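Local coordinates for protein inorganic pyrophosphatase (Shewanella sp. AS-11, PDB 6LL7) that probably hydrolyses diphosphate (pyrophosphate) to two phosphates, using manganese ions held in its DHH-family domain, at residues M4-H9 with Y70-S75; D13-C18 with M141-S146; V93-L98 with G115-V120; V220-V225 with I256-S261. All blocks are in the same frame, centred on the assembly; numbering follows the deposited sequence.

Contacts 1, 2 and 3 belong to the DHH-family N-terminal domain, their centres 11 to 14 Å apart. Contacts 1 and 2 hold ligands of both manganese ions; contact 3 adds one to the second. Contact 1 joins neighbouring strands 4-7 and 68-72 of the parallel sheet; contact 3 starts from the next strand, 88-94, and meets helix 117-128; contact 2 pairs helices 14-29 and 134-148. Along the chain contacts 1 and 2 interlock and contact 3 is nested inside the loop that contact 2 closes, so metal ligands distant in sequence converge. Contact 4 comes later, in the DHHA2 domain, its centre about 30 Å from that of contact 1 and its nearest atoms about 8 Å from contact 2.

Contact 1: residues M4-H9 with Y70-S75; sequences MYVVGH and YIVDHS. With MN (manganese (II) ion), chain E; MN (manganese (II) ion), chain F.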
loop_
_atom_site.group_PDB
_atom_site.type_symbol
_atom_site.label_atom_id
_atom_site.label_comp_id
_atom_site.label_asym_id
_atom_site.label_seq_id
_atom_site.Cartn_x
_atom_site.Cartn_y
_atom_site.Cartn_z
ATOM N N MET A 4 -16.405 16.746 -3.108
ATOM C CA MET A 4 -15.045 16.250 -3.451
ATOM C C MET A 4 -15.061 14.711 -3.445
ATOM O O MET A 4 -15.823 14.126 -2.655
ATOM C CB MET A 4 -13.977 16.768 -2.482
ATOM C CG MET A 4 -14.044 16.120 -1.101
ATOM S SD MET A 4 -12.776 16.661 0.051
ATOM C CE MET A 4 -13.442 18.250 0.550
ATOM N N TYR A 5 -14.214 14.109 -4.281
ATOM C CA TYR A 5 -13.882 12.665 -4.284
ATOM C C TYR A 5 -12.547 12.467 -3.554
ATOM O O TYR A 5 -11.498 13.058 -3.967
ATOM C CB TYR A 5 -13.850 12.113 -5.711
ATOM C CG TYR A 5 -15.197 12.145 -6.377
ATOM C CD1 TYR A 5 -15.611 13.244 -7.116
ATOM C CD2 TYR A 5 -16.066 11.077 -6.248
ATOM C CE1 TYR A 5 -16.863 13.281 -7.711
ATOM C CE2 TYR A 5 -17.324 11.101 -6.823
ATOM C CZ TYR A 5 -17.709 12.191 -7.578
ATOM O OH TYR A 5 -18.950 12.182 -8.129
ATOM N N VAL A 6 -12.583 11.683 -2.473
ATOM C CA VAL A 6 -11.375 11.304 -1.697
ATOM C C VAL A 6 -10.886 9.979 -2.269
ATOM O O VAL A 6 -11.687 9.010 -2.307
ATOM C CB VAL A 6 -11.676 11.162 -0.201
ATOM C CG1 VAL A 6 -10.408 10.848 0.560
ATOM C CG2 VAL A 6 -12.374 12.383 0.367
ATOM N N VAL A 7 -9.647 9.928 -2.749
ATOM C CA VAL A 7 -9.242 8.715 -3.503
ATOM C C VAL A 7 -7.749 8.456 -3.295
ATOM O O VAL A 7 -6.967 9.419 -3.311
ATOM C CB VAL A 7 -9.650 8.838 -4.984
ATOM C CG1 VAL A 7 -8.867 9.928 -5.703
ATOM C CG2 VAL A 7 -9.523 7.494 -5.703
ATOM N N GLY A 8 -7.404 7.188 -3.068
ATOM C CA GLY A 8 -6.020 6.717 -2.929
ATOM C C GLY A 8 -5.440 6.298 -4.271
ATOM O O GLY A 8 -5.999 6.679 -5.314
ATOM N N HIS A 9 -4.346 5.535 -4.236
ATOM C CA HIS A 9 -3.530 5.192 -5.428
ATOM C C HIS A 9 -4.169 4.031 -6.207
ATOM O O HIS A 9 -4.959 3.258 -5.631
ATOM C CB HIS A 9 -2.056 4.891 -5.061
ATOM C CG HIS A 9 -1.833 3.890 -3.973
ATOM N ND1 HIS A 9 -2.283 2.579 -4.043
ATOM C CD2 HIS A 9 -1.162 3.999 -2.799
ATOM C CE1 HIS A 9 -1.941 1.933 -2.938
ATOM N NE2 HIS A 9 -1.234 2.783 -2.159
ATOM N N TYR A 70 -9.482 14.829 -3.412
ATOM C CA TYR A 70 -8.591 14.783 -2.232
ATOM C C TYR A 70 -7.764 13.504 -2.350
ATOM O O TYR A 70 -8.350 12.391 -2.274
ATOM C CB TYR A 70 -9.410 14.847 -0.941
ATOM C CG TYR A 70 -8.663 15.437 0.228
ATOM C CD1 TYR A 70 -7.444 14.915 0.637
ATOM C CD2 TYR A 70 -9.164 16.539 0.915
ATOM C CE1 TYR A 70 -6.739 15.475 1.693
ATOM C CE2 TYR A 70 -8.477 17.105 1.976
ATOM C CZ TYR A 70 -7.259 16.570 2.365
ATOM O OH TYR A 70 -6.570 17.123 3.402
ATOM N N ILE A 71 -6.461 13.655 -2.557
ATOM C CA ILE A 71 -5.537 12.508 -2.785
ATOM C C ILE A 71 -5.130 11.893 -1.437
ATOM O O ILE A 71 -4.784 12.653 -0.534
ATOM C CB ILE A 71 -4.308 12.970 -3.574
ATOM C CG1 ILE A 71 -4.679 13.538 -4.951
ATOM C CG2 ILE A 71 -3.296 11.834 -3.683
ATOM C CD1 ILE A 71 -4.827 12.504 -6.036
ATOM N N VAL A 72 -5.124 10.562 -1.335
ATOM C CA VAL A 72 -4.645 9.805 -0.138
ATOM C C VAL A 72 -3.456 8.903 -0.515
ATOM O O VAL A 72 -3.550 8.211 -1.554
ATOM C CB VAL A 72 -5.784 8.972 0.460
ATOM C CG1 VAL A 72 -5.312 8.164 1.659
ATOM C CG2 VAL A 72 -6.980 9.831 0.816
ATOM N N ASP A 73 -2.380 8.938 0.286
ATOM C CA ASP A 73 -1.354 7.856 0.383
ATOM C C ASP A 73 -0.445 7.854 -0.850
ATOM O O ASP A 73 0.122 6.796 -1.174
ATOM C CB ASP A 73 -2.029 6.479 0.503
ATOM C CG ASP A 73 -1.157 5.338 0.990
ATOM O OD1 ASP A 73 -0.153 5.608 1.675
ATOM O OD2 ASP A 73 -1.515 4.175 0.682
ATOM N N HIS A 74 -0.337 8.972 -1.537
ATOM C CA HIS A 74 0.733 9.238 -2.540
ATOM C C HIS A 74 0.771 10.744 -2.850
ATOM O O HIS A 74 -0.130 11.458 -2.401
ATOM C CB HIS A 74 0.497 8.406 -3.808
ATOM C CG HIS A 74 -0.709 8.835 -4.578
ATOM N ND1 HIS A 74 -0.614 9.718 -5.639
ATOM C CD2 HIS A 74 -2.012 8.484 -4.480
ATOM C CE1 HIS A 74 -1.811 9.910 -6.139
ATOM N NE2 HIS A 74 -2.685 9.163 -5.457
ATOM N N SER A 75 1.778 11.191 -3.594
ATOM C CA SER A 75 1.808 12.533 -4.218
ATOM C C SER A 75 2.444 12.421 -5.607
ATOM O O SER A 75 3.198 13.334 -5.981
ATOM C CB SER A 75 2.505 13.547 -3.329
ATOM O OG SER A 75 3.841 13.161 -3.012
HETATM MN MN MN E . -0.378 2.483 -0.103
HETATM MN MN MN F . 0.364 4.167 3.169
HETATM O O HOH W 1 1.055 3.692 -0.103
HETATM O O HOH W 2 1.777 2.606 1.955
#
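Strands 4-7 and 68-72 run parallel, and three backbone hydrogen bonds join them: Tyr70 N to Tyr5 O (2.7 Å), Val7 N to Tyr70 O (2.8 Å) and Val72 N to Val7 O (2.9 Å). Tyr70 thus donates to Tyr5 and accepts from Val7, the usual parallel ladder. CA-H...O contacts from Val6 and Ile71 lie among these bonds, and one from Gly8 CA to Val72 O continues the pairing past the last of them. On the face that carries Val6 and Tyr70, Val6 CG1 meets Val72 CG2 at 3.6 Å, while its CG2 lies beside Tyr70 CB. Met4 adds a Met-aromatic contact: its SD comes to the edge of the Tyr70 ring, 3.7 Å from CD2. Beyond the strand ends the contact becomes metal coordination. His9 NE2 and Asp73 OD2 bind the same manganese ion, each at 2.2 Å, with the ring and carboxylate planes 35° apart. With CG anti to the backbone N (chi1 -164°), Asp73 carries its carboxylate to the metals, where OD1 takes the second manganese ion at 2.1 Å. His74 CD2 touches His9 CB at 3.6 Å. Asp13 shares the first metal; Asp15, His95 and Asp147 share the second. Leu23 and Lys27 of helix 14-29 pack on the Val6-Tyr70 face, strand 34-38 bonds along the other edge of strand 4-7, and Val93 of strand 88-94 touches Tyr70 and Val72.

Contact 2: residues D13-C18 with M141-S146; sequences DSDSIC and MCAILS. With MN (manganese (II) ion), chain E; MN (manganese (II) ion), chain F.
Ser14 and Ala143 lie where two helices run nearly antiparallel, the axes of 14-18 and 141-146 8.7 Å apart at an angle of 163°. Small side chains allow this closeness: the methyl of Ala143 touches Asp15 CA and Cys18 CB, both at 4.0 Å. Asp15 CB leaves to the side of helix 141-146, 3.6 Å from the manganese ion that OD2 binds; CG, anti to the backbone N (chi1 -166°), carries the carboxylate to that ion. OD1 passes 4.4 Å from Ala143 CB and accepts a hydrogen bond from Asn118, while OD2 binds the metal at 2.2 Å and also accepts from Ser117. The backbone N of Asp15 donates to a bridging water that in turn donates to Ser146 OG. Beside it Ser146 OG packs on Ser14 CB at 3.8 Å, and both serines hydrogen-bond to Glu45. Asp13 is the N-cap: OD1 is gripped from opposite faces of its plane by Ser16 N (3.0 Å) and Ser16 OG, leaving OD2 to bind the other manganese ion at 2.0 Å. Helix 44-53 packs against Ser14 and Cys142, helix 176-188 against Met141, Cys142 and Leu145, and helix 158-171 against Met141 and Ile144.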
loop_
_atom_site.group_PDB
_atom_site.type_symbol
_atom_site.label_atom_id
_atom_site.label_comp_id
_atom_site.label_asym_id
_atom_site.label_seq_id
_atom_site.Cartn_x
_atom_site.Cartn_y
_atom_site.Cartn_z
ATOM N N ASP A 13 -4.499 -0.260 -1.645
ATOM C CA ASP A 13 -4.220 -1.100 -0.442
ATOM C C ASP A 13 -5.194 -0.689 0.655
ATOM O O ASP A 13 -6.017 0.192 0.383
ATOM C CB ASP A 13 -2.766 -0.953 0.009
ATOM C CG ASP A 13 -2.326 0.487 0.191
ATOM O OD1 ASP A 13 -3.184 1.389 0.077
ATOM O OD2 ASP A 13 -1.131 0.687 0.405
ATOM N N SER A 14 -5.102 -1.273 1.855
ATOM C CA SER A 14 -6.004 -0.923 2.982
ATOM C C SER A 14 -5.924 0.572 3.318
ATOM O O SER A 14 -7.018 1.189 3.504
ATOM C CB SER A 14 -5.751 -1.783 4.177
ATOM O OG SER A 14 -6.222 -3.103 3.934
ATOM N N ASP A 15 -4.713 1.152 3.333
ATOM C CA ASP A 15 -4.483 2.579 3.668
ATOM C C ASP A 15 -5.300 3.464 2.726
ATOM O O ASP A 15 -6.009 4.357 3.245
ATOM C CB ASP A 15 -2.999 2.960 3.610
ATOM C CG ASP A 15 -2.657 4.299 4.256
ATOM O OD1 ASP A 15 -3.499 4.783 5.036
ATOM O OD2 ASP A 15 -1.534 4.816 4.010
ATOM N N SER A 16 -5.172 3.262 1.404
ATOM C CA SER A 16 -5.884 4.051 0.362
ATOM C C SER A 16 -7.407 3.931 0.529
ATOM O O SER A 16 -8.084 4.958 0.328
ATOM C CB SER A 16 -5.488 3.651 -1.035
ATOM O OG SER A 16 -4.075 3.772 -1.250
ATOM N N ILE A 17 -7.951 2.744 0.843
ATOM C CA ILE A 17 -9.426 2.503 0.878
ATOM C C ILE A 17 -9.962 2.983 2.235
ATOM O O ILE A 17 -10.943 3.754 2.248
ATOM C CB ILE A 17 -9.748 1.015 0.631
ATOM C CG1 ILE A 17 -9.325 0.533 -0.759
ATOM C CG2 ILE A 17 -11.214 0.736 0.901
ATOM C CD1 ILE A 17 -10.102 1.158 -1.903
ATOM N N CYS A 18 -9.369 2.525 3.349
ATOM C CA CYS A 18 -9.799 2.890 4.728
ATOM C C CYS A 18 -9.606 4.403 4.942
ATOM O O CYS A 18 -10.403 5.014 5.660
ATOM C CB CYS A 18 -9.043 2.050 5.764
ATOM S SG CYS A 18 -9.432 0.271 5.738
ATOM N N MET A 141 -7.390 2.022 12.462
ATOM C CA MET A 141 -6.497 1.085 13.194
ATOM C C MET A 141 -5.886 0.049 12.238
ATOM O O MET A 141 -4.652 -0.050 12.214
ATOM C CB MET A 141 -7.269 0.350 14.296
ATOM C CG MET A 141 -6.398 -0.572 15.135
ATOM S SD MET A 141 -7.313 -1.497 16.357
ATOM C CE MET A 141 -8.052 -2.744 15.298
ATOM N N CYS A 142 -6.720 -0.708 11.518
ATOM C CA CYS A 142 -6.340 -1.864 10.657
ATOM C C CYS A 142 -5.436 -1.409 9.510
ATOM O O CYS A 142 -4.503 -2.168 9.144
ATOM C CB CYS A 142 -7.575 -2.542 10.063
ATOM S SG CYS A 142 -8.523 -3.500 11.261
ATOM N N ALA A 143 -5.735 -0.246 8.928
ATOM C CA ALA A 143 -4.899 0.395 7.887
ATOM C C ALA A 143 -3.483 0.591 8.427
ATOM O O ALA A 143 -2.522 0.314 7.667
ATOM C CB ALA A 143 -5.481 1.706 7.443
ATOM N N ILE A 144 -3.342 1.030 9.683
ATOM C CA ILE A 144 -1.987 1.307 10.253
ATOM C C ILE A 144 -1.271 -0.030 10.515
ATOM O O ILE A 144 -0.043 -0.102 10.231
ATOM C CB ILE A 144 -2.046 2.213 11.497
ATOM C CG1 ILE A 144 -2.817 3.506 11.214
ATOM C CG2 ILE A 144 -0.635 2.492 12.001
ATOM C CD1 ILE A 144 -3.499 4.077 12.435
ATOM N N LEU A 145 -1.991 -1.042 11.017
ATOM C CA LEU A 145 -1.440 -2.409 11.265
ATOM C C LEU A 145 -1.061 -3.045 9.916
ATOM O O LEU A 145 -0.078 -3.776 9.837
ATOM C CB LEU A 145 -2.461 -3.251 12.023
ATOM C CG LEU A 145 -2.794 -2.789 13.448
ATOM C CD1 LEU A 145 -3.909 -3.641 14.029
ATOM C CD2 LEU A 145 -1.597 -2.853 14.367
ATOM N N SER A 146 -1.808 -2.738 8.864
ATOM C CA SER A 146 -1.537 -3.208 7.483
ATOM C C SER A 146 -0.224 -2.601 6.988
ATOM O O SER A 146 0.657 -3.370 6.641
ATOM C CB SER A 146 -2.692 -2.893 6.577
ATOM O OG SER A 146 -2.357 -3.231 5.243
HETATM MN MN MN E . -0.378 2.483 -0.103
HETATM MN MN MN F . 0.364 4.167 3.169
HETATM O O HOH W 3 -2.672 -1.127 3.772
HETATM O O HOH W 1 1.055 3.692 -0.103
HETATM O O HOH W 2 1.777 2.606 1.955
#

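Contact 3: residues V93-L98 with G115-V120; sequences VDHHKL and GCSNTV. Unlike the reference sequence in segment 115-120: Ser117 (reference Arg). With MN (manganese (II) ion), chain F.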
loop_
_atom_site.group_PDB
_atom_site.type_symbol
_atom_site.label_atom_id
_atom_site.label_comp_id
_atom_site.label_asym_id
_atom_site.label_seq_id
_atom_site.Cartn_x
_atom_site.Cartn_y
_atom_site.Cartn_z
ATOM N N VAL A 93 -3.339 14.027 1.620
ATOM C CA VAL A 93 -2.908 13.451 2.926
ATOM C C VAL A 93 -2.064 12.206 2.648
ATOM O O VAL A 93 -2.580 11.278 2.029
ATOM C CB VAL A 93 -4.087 13.139 3.858
ATOM C CG1 VAL A 93 -5.141 12.236 3.218
ATOM C CG2 VAL A 93 -3.573 12.547 5.149
ATOM N N ASP A 94 -0.823 12.185 3.128
ATOM C CA ASP A 94 0.165 11.140 2.764
ATOM C C ASP A 94 1.290 11.080 3.800
ATOM O O ASP A 94 1.349 11.945 4.701
ATOM C CB ASP A 94 0.722 11.424 1.372
ATOM C CG ASP A 94 1.606 10.325 0.807
ATOM O OD1 ASP A 94 1.510 9.178 1.316
ATOM O OD2 ASP A 94 2.372 10.616 -0.141
ATOM N N HIS A 95 2.165 10.088 3.652
ATOM C CA HIS A 95 3.359 9.856 4.500
ATOM C C HIS A 95 4.527 9.415 3.615
ATOM O O HIS A 95 5.407 8.715 4.137
ATOM C CB HIS A 95 3.046 8.816 5.575
ATOM C CG HIS A 95 2.646 7.477 5.040
ATOM N ND1 HIS A 95 3.468 6.365 5.113
ATOM C CD2 HIS A 95 1.524 7.072 4.407
ATOM C CE1 HIS A 95 2.863 5.338 4.554
ATOM N NE2 HIS A 95 1.659 5.747 4.115
ATOM N N HIS A 96 4.539 9.812 2.341
ATOM C CA HIS A 96 5.660 9.541 1.407
ATOM C C HIS A 96 6.433 10.825 1.111
ATOM O O HIS A 96 5.967 11.925 1.486
ATOM C CB HIS A 96 5.158 8.932 0.102
ATOM C CG HIS A 96 4.533 7.593 0.295
ATOM N ND1 HIS A 96 3.167 7.432 0.496
ATOM C CD2 HIS A 96 5.082 6.356 0.345
ATOM C CE1 HIS A 96 2.911 6.155 0.671
ATOM N NE2 HIS A 96 4.070 5.471 0.555
ATOM N N LYS A 97 7.556 10.642 0.422
ATOM C CA LYS A 97 8.329 11.690 -0.280
ATOM C C LYS A 97 7.377 12.508 -1.159
ATOM O O LYS A 97 6.326 11.996 -1.578
ATOM C CB LYS A 97 9.481 11.048 -1.062
ATOM C CG LYS A 97 9.089 10.245 -2.301
ATOM C CD LYS A 97 10.309 9.718 -3.061
ATOM C CE LYS A 97 9.988 9.165 -4.433
ATOM N NZ LYS A 97 9.178 10.126 -5.235
ATOM N N LEU A 98 7.717 13.774 -1.378
ATOM C CA LEU A 98 6.890 14.689 -2.190
ATOM C C LEU A 98 7.201 14.416 -3.670
ATOM O O LEU A 98 8.353 14.633 -4.090
ATOM C CB LEU A 98 7.173 16.142 -1.786
ATOM C CG LEU A 98 6.361 17.188 -2.551
ATOM C CD1 LEU A 98 4.882 17.048 -2.247
ATOM C CD2 LEU A 98 6.869 18.579 -2.282
ATOM N N GLY A 115 4.297 6.087 9.187
ATOM C CA GLY A 115 4.173 4.798 8.478
ATOM C C GLY A 115 2.823 4.611 7.803
ATOM O O GLY A 115 2.654 3.555 7.144
ATOM N N CYS A 116 1.890 5.563 7.933
ATOM C CA CYS A 116 0.494 5.380 7.468
ATOM C C CYS A 116 -0.297 6.696 7.361
ATOM O O CYS A 116 -0.380 7.445 8.368
ATOM C CB CYS A 116 -0.236 4.448 8.418
ATOM S SG CYS A 116 -1.757 3.769 7.718
ATOM N N SER A 117 -0.953 6.907 6.209
ATOM C CA SER A 117 -1.842 8.063 5.935
ATOM C C SER A 117 -2.917 8.164 7.028
ATOM O O SER A 117 -3.270 9.279 7.445
ATOM C CB SER A 117 -2.454 7.981 4.562
ATOM O OG SER A 117 -1.495 7.652 3.574
ATOM N N ASN A 118 -3.398 7.026 7.500
ATOM C CA ASN A 118 -4.507 6.958 8.487
ATOM C C ASN A 118 -4.016 7.523 9.830
ATOM O O ASN A 118 -4.830 7.999 10.591
ATOM C CB ASN A 118 -5.086 5.540 8.530
ATOM C CG ASN A 118 -6.223 5.371 7.547
ATOM O OD1 ASN A 118 -7.381 5.540 7.907
ATOM N ND2 ASN A 118 -5.922 5.057 6.297
ATOM N N THR A 119 -2.715 7.486 10.101
ATOM C CA THR A 119 -2.114 8.132 11.301
ATOM C C THR A 119 -2.285 9.649 11.212
ATOM O O THR A 119 -2.640 10.263 12.239
ATOM C CB THR A 119 -0.636 7.787 11.462
ATOM O OG1 THR A 119 -0.601 6.368 11.612
ATOM C CG2 THR A 119 0.015 8.497 12.633
ATOM N N VAL A 120 -2.044 10.207 10.022
ATOM C CA VAL A 120 -2.232 11.654 9.732
ATOM C C VAL A 120 -3.726 11.988 9.833
ATOM O O VAL A 120 -4.038 13.023 10.469
ATOM C CB VAL A 120 -1.696 12.038 8.351
ATOM C CG1 VAL A 120 -1.831 13.533 8.136
ATOM C CG2 VAL A 120 -0.250 11.606 8.161
HETATM MN MN MN F . 0.364 4.167 3.169
HETATM O O HOH W 2 1.777 2.606 1.955
#
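His95 turns its ring between its own backbone N and carbonyl carbon (chi1 60°), laying one face against the chain at Gly115 and Cys116. Cys116 N sits over the centre of that face, 3.3 Å above the plane, and His96 CE1 approaches the other face near its rim. Ser117, which differs from the reference arginine, brings OG to the ring edge in plane, 3.2 Å from CD2, and hydrogen-bonds to Asp15. At the strand side Val93 CG2 slides past Val120 and meets its CG1 at 3.6 Å, while Val120 CG2 rests on Asp94 O. Asp94 OD1 accepts a short bond from His96 ND1 (2.5 Å) through its syn lone pair, with a weak bond from His95 N besides. Replacing Asp94 with an alanine would probably leave His96 ND1 without this acceptor and its ring free to turn away from the face of His95. Cys116 is the N-cap of helix 117-128, its SG accepting a weak bond from Asn118 N. His95 NE2 binds one manganese ion at 2.2 Å, and ND1 makes a weak hydrogen bond to Val114 O, consistent with ND1 carrying the proton and NE2 offering its lone pair to the metal, from a ring packed on both faces.

Contact 4: residues V220-V225 with I256-S261; sequences VIDLAV and IMKEGS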
loop_
_atom_site.group_PDB
_atom_site.type_symbol
_atom_site.label_atom_id
_atom_site.label_comp_id
_atom_site.label_asym_id
_atom_site.label_seq_id
_atom_site.Cartn_x
_atom_site.Cartn_y
_atom_site.Cartn_z
ATOM N N VAL A 220 2.671 -12.654 4.185
ATOM C CA VAL A 220 1.952 -13.834 4.746
ATOM C C VAL A 220 2.567 -14.172 6.100
ATOM O O VAL A 220 3.660 -13.653 6.400
ATOM C CB VAL A 220 2.013 -15.033 3.784
ATOM C CG1 VAL A 220 1.392 -14.705 2.440
ATOM C CG2 VAL A 220 3.439 -15.528 3.598
ATOM N N ILE A 221 1.873 -14.994 6.881
ATOM C CA ILE A 221 2.310 -15.443 8.232
ATOM C C ILE A 221 3.341 -16.566 8.075
ATOM O O ILE A 221 4.239 -16.671 8.932
ATOM C CB ILE A 221 1.092 -15.860 9.076
ATOM C CG1 ILE A 221 0.222 -14.640 9.394
ATOM C CG2 ILE A 221 1.520 -16.612 10.333
ATOM C CD1 ILE A 221 -0.710 -14.813 10.571
ATOM N N ASP A 222 3.245 -17.369 7.015
ATOM C CA ASP A 222 4.179 -18.504 6.806
ATOM C C ASP A 222 4.487 -18.632 5.316
ATOM O O ASP A 222 3.543 -18.789 4.512
ATOM C CB ASP A 222 3.623 -19.797 7.408
ATOM C CG ASP A 222 4.538 -21.003 7.271
ATOM O OD1 ASP A 222 5.671 -20.849 6.785
ATOM O OD2 ASP A 222 4.108 -22.098 7.658
ATOM N N LEU A 223 5.780 -18.587 4.988
ATOM C CA LEU A 223 6.335 -18.636 3.611
ATOM C C LEU A 223 6.026 -19.995 2.940
ATOM O O LEU A 223 5.988 -20.041 1.701
ATOM C CB LEU A 223 7.831 -18.359 3.771
ATOM C CG LEU A 223 8.708 -18.538 2.543
ATOM C CD1 LEU A 223 8.257 -17.629 1.426
ATOM C CD2 LEU A 223 10.159 -18.261 2.916
ATOM N N ALA A 224 5.760 -21.043 3.724
ATOM C CA ALA A 224 5.444 -22.425 3.263
ATOM C C ALA A 224 4.158 -22.487 2.421
ATOM O O ALA A 224 4.004 -23.474 1.671
ATOM C CB ALA A 224 5.328 -23.355 4.454
ATOM N N VAL A 225 3.257 -21.507 2.543
ATOM C CA VAL A 225 1.951 -21.478 1.815
ATOM C C VAL A 225 2.208 -21.409 0.299
ATOM O O VAL A 225 1.305 -21.808 -0.465
ATOM C CB VAL A 225 1.043 -20.313 2.265
ATOM C CG1 VAL A 225 0.746 -20.360 3.762
ATOM C CG2 VAL A 225 1.608 -18.955 1.852
ATOM N N ILE A 256 6.066 -12.459 7.711
ATOM C CA ILE A 256 6.002 -11.388 8.746
ATOM C C ILE A 256 6.411 -11.960 10.112
ATOM O O ILE A 256 6.653 -11.141 11.023
ATOM C CB ILE A 256 4.619 -10.699 8.775
ATOM C CG1 ILE A 256 3.496 -11.587 9.311
ATOM C CG2 ILE A 256 4.281 -10.138 7.402
ATOM C CD1 ILE A 256 2.461 -10.830 10.119
ATOM N N MET A 257 6.499 -13.291 10.250
ATOM C CA MET A 257 6.949 -13.956 11.507
ATOM C C MET A 257 8.477 -14.110 11.488
ATOM O O MET A 257 9.104 -13.691 12.469
ATOM C CB MET A 257 6.269 -15.316 11.705
ATOM C CG MET A 257 4.753 -15.228 11.733
ATOM S SD MET A 257 4.120 -13.983 12.888
ATOM C CE MET A 257 3.611 -15.074 14.212
ATOM N N LYS A 258 9.059 -14.627 10.400
ATOM C CA LYS A 258 10.536 -14.696 10.230
ATOM C C LYS A 258 11.102 -13.279 10.034
ATOM O O LYS A 258 12.311 -13.075 10.275
ATOM C CB LYS A 258 10.899 -15.611 9.058
ATOM C CG LYS A 258 10.441 -17.059 9.187
ATOM C CD LYS A 258 11.056 -17.953 8.133
ATOM C CE LYS A 258 10.601 -19.392 8.216
ATOM N NZ LYS A 258 9.390 -19.592 7.388
ATOM N N GLU A 259 10.258 -12.333 9.624
ATOM C CA GLU A 259 10.614 -10.914 9.345
ATOM C C GLU A 259 11.664 -10.883 8.233
ATOM O O GLU A 259 12.737 -10.278 8.449
ATOM C CB GLU A 259 11.078 -10.194 10.615
ATOM C CG GLU A 259 9.994 -10.082 11.672
ATOM C CD GLU A 259 10.280 -9.170 12.851
ATOM O OE1 GLU A 259 11.196 -8.328 12.760
ATOM O OE2 GLU A 259 9.569 -9.305 13.861
ATOM N N GLY A 260 11.366 -11.524 7.102
ATOM C CA GLY A 260 12.233 -11.531 5.906
ATOM C C GLY A 260 11.422 -11.743 4.638
ATOM O O GLY A 260 10.196 -12.004 4.750
ATOM N N SER A 261 12.060 -11.620 3.473
ATOM C CA SER A 261 11.414 -11.771 2.144
ATOM C C SER A 261 12.238 -12.701 1.241
ATOM O O SER A 261 13.460 -12.447 1.081
ATOM C CB SER A 261 11.208 -10.425 1.512
ATOM O OG SER A 261 10.268 -9.667 2.259
#
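The turn joining strands 248-255 and 260-267 of the DHHA2 domain carries a G1 beta bulge, Glu259 and Gly260 both facing Asp255, and it packs against the loop leaving strand 211-220. Ile256 N donates to Val220 O at 3.0 Å with an N-H...O angle of 165°, a straight bond nearly along the C=O axis. Around the same carbonyl oxygen Ile256 closes in with CG1 at 3.6 Å and CG2 at 3.7 Å. The side chains of Ile221 and Met257 run alongside each other. Met257 CG touches Ile221 CG2 at 3.8 Å and also Ile221 O. Farther out, Lys258 extends to a final bend at chi4 (90°), which sets NZ 4.1 Å from Leu223 CB and 4.0 Å from Asp222 OD1. That last pair is a long salt bridge; the stronger partner of the ammonium is Asp255. Asp222 OD1 also accepts from Ala224 N at 3.1 Å, from above its carboxylate plane, forming an Asx turn where the 3-10 segment 223-225 begins. An asparagine in place of Asp222 would probably leave Lys258 without the charge of this long salt bridge, with Asp255 as its remaining carboxylate. Helix 176-188 flanks the contact, with Met181 and Lys185 against Ile221 and Phe184 against Ile256, while Leu253 of strand 248-255 lies against Leu223.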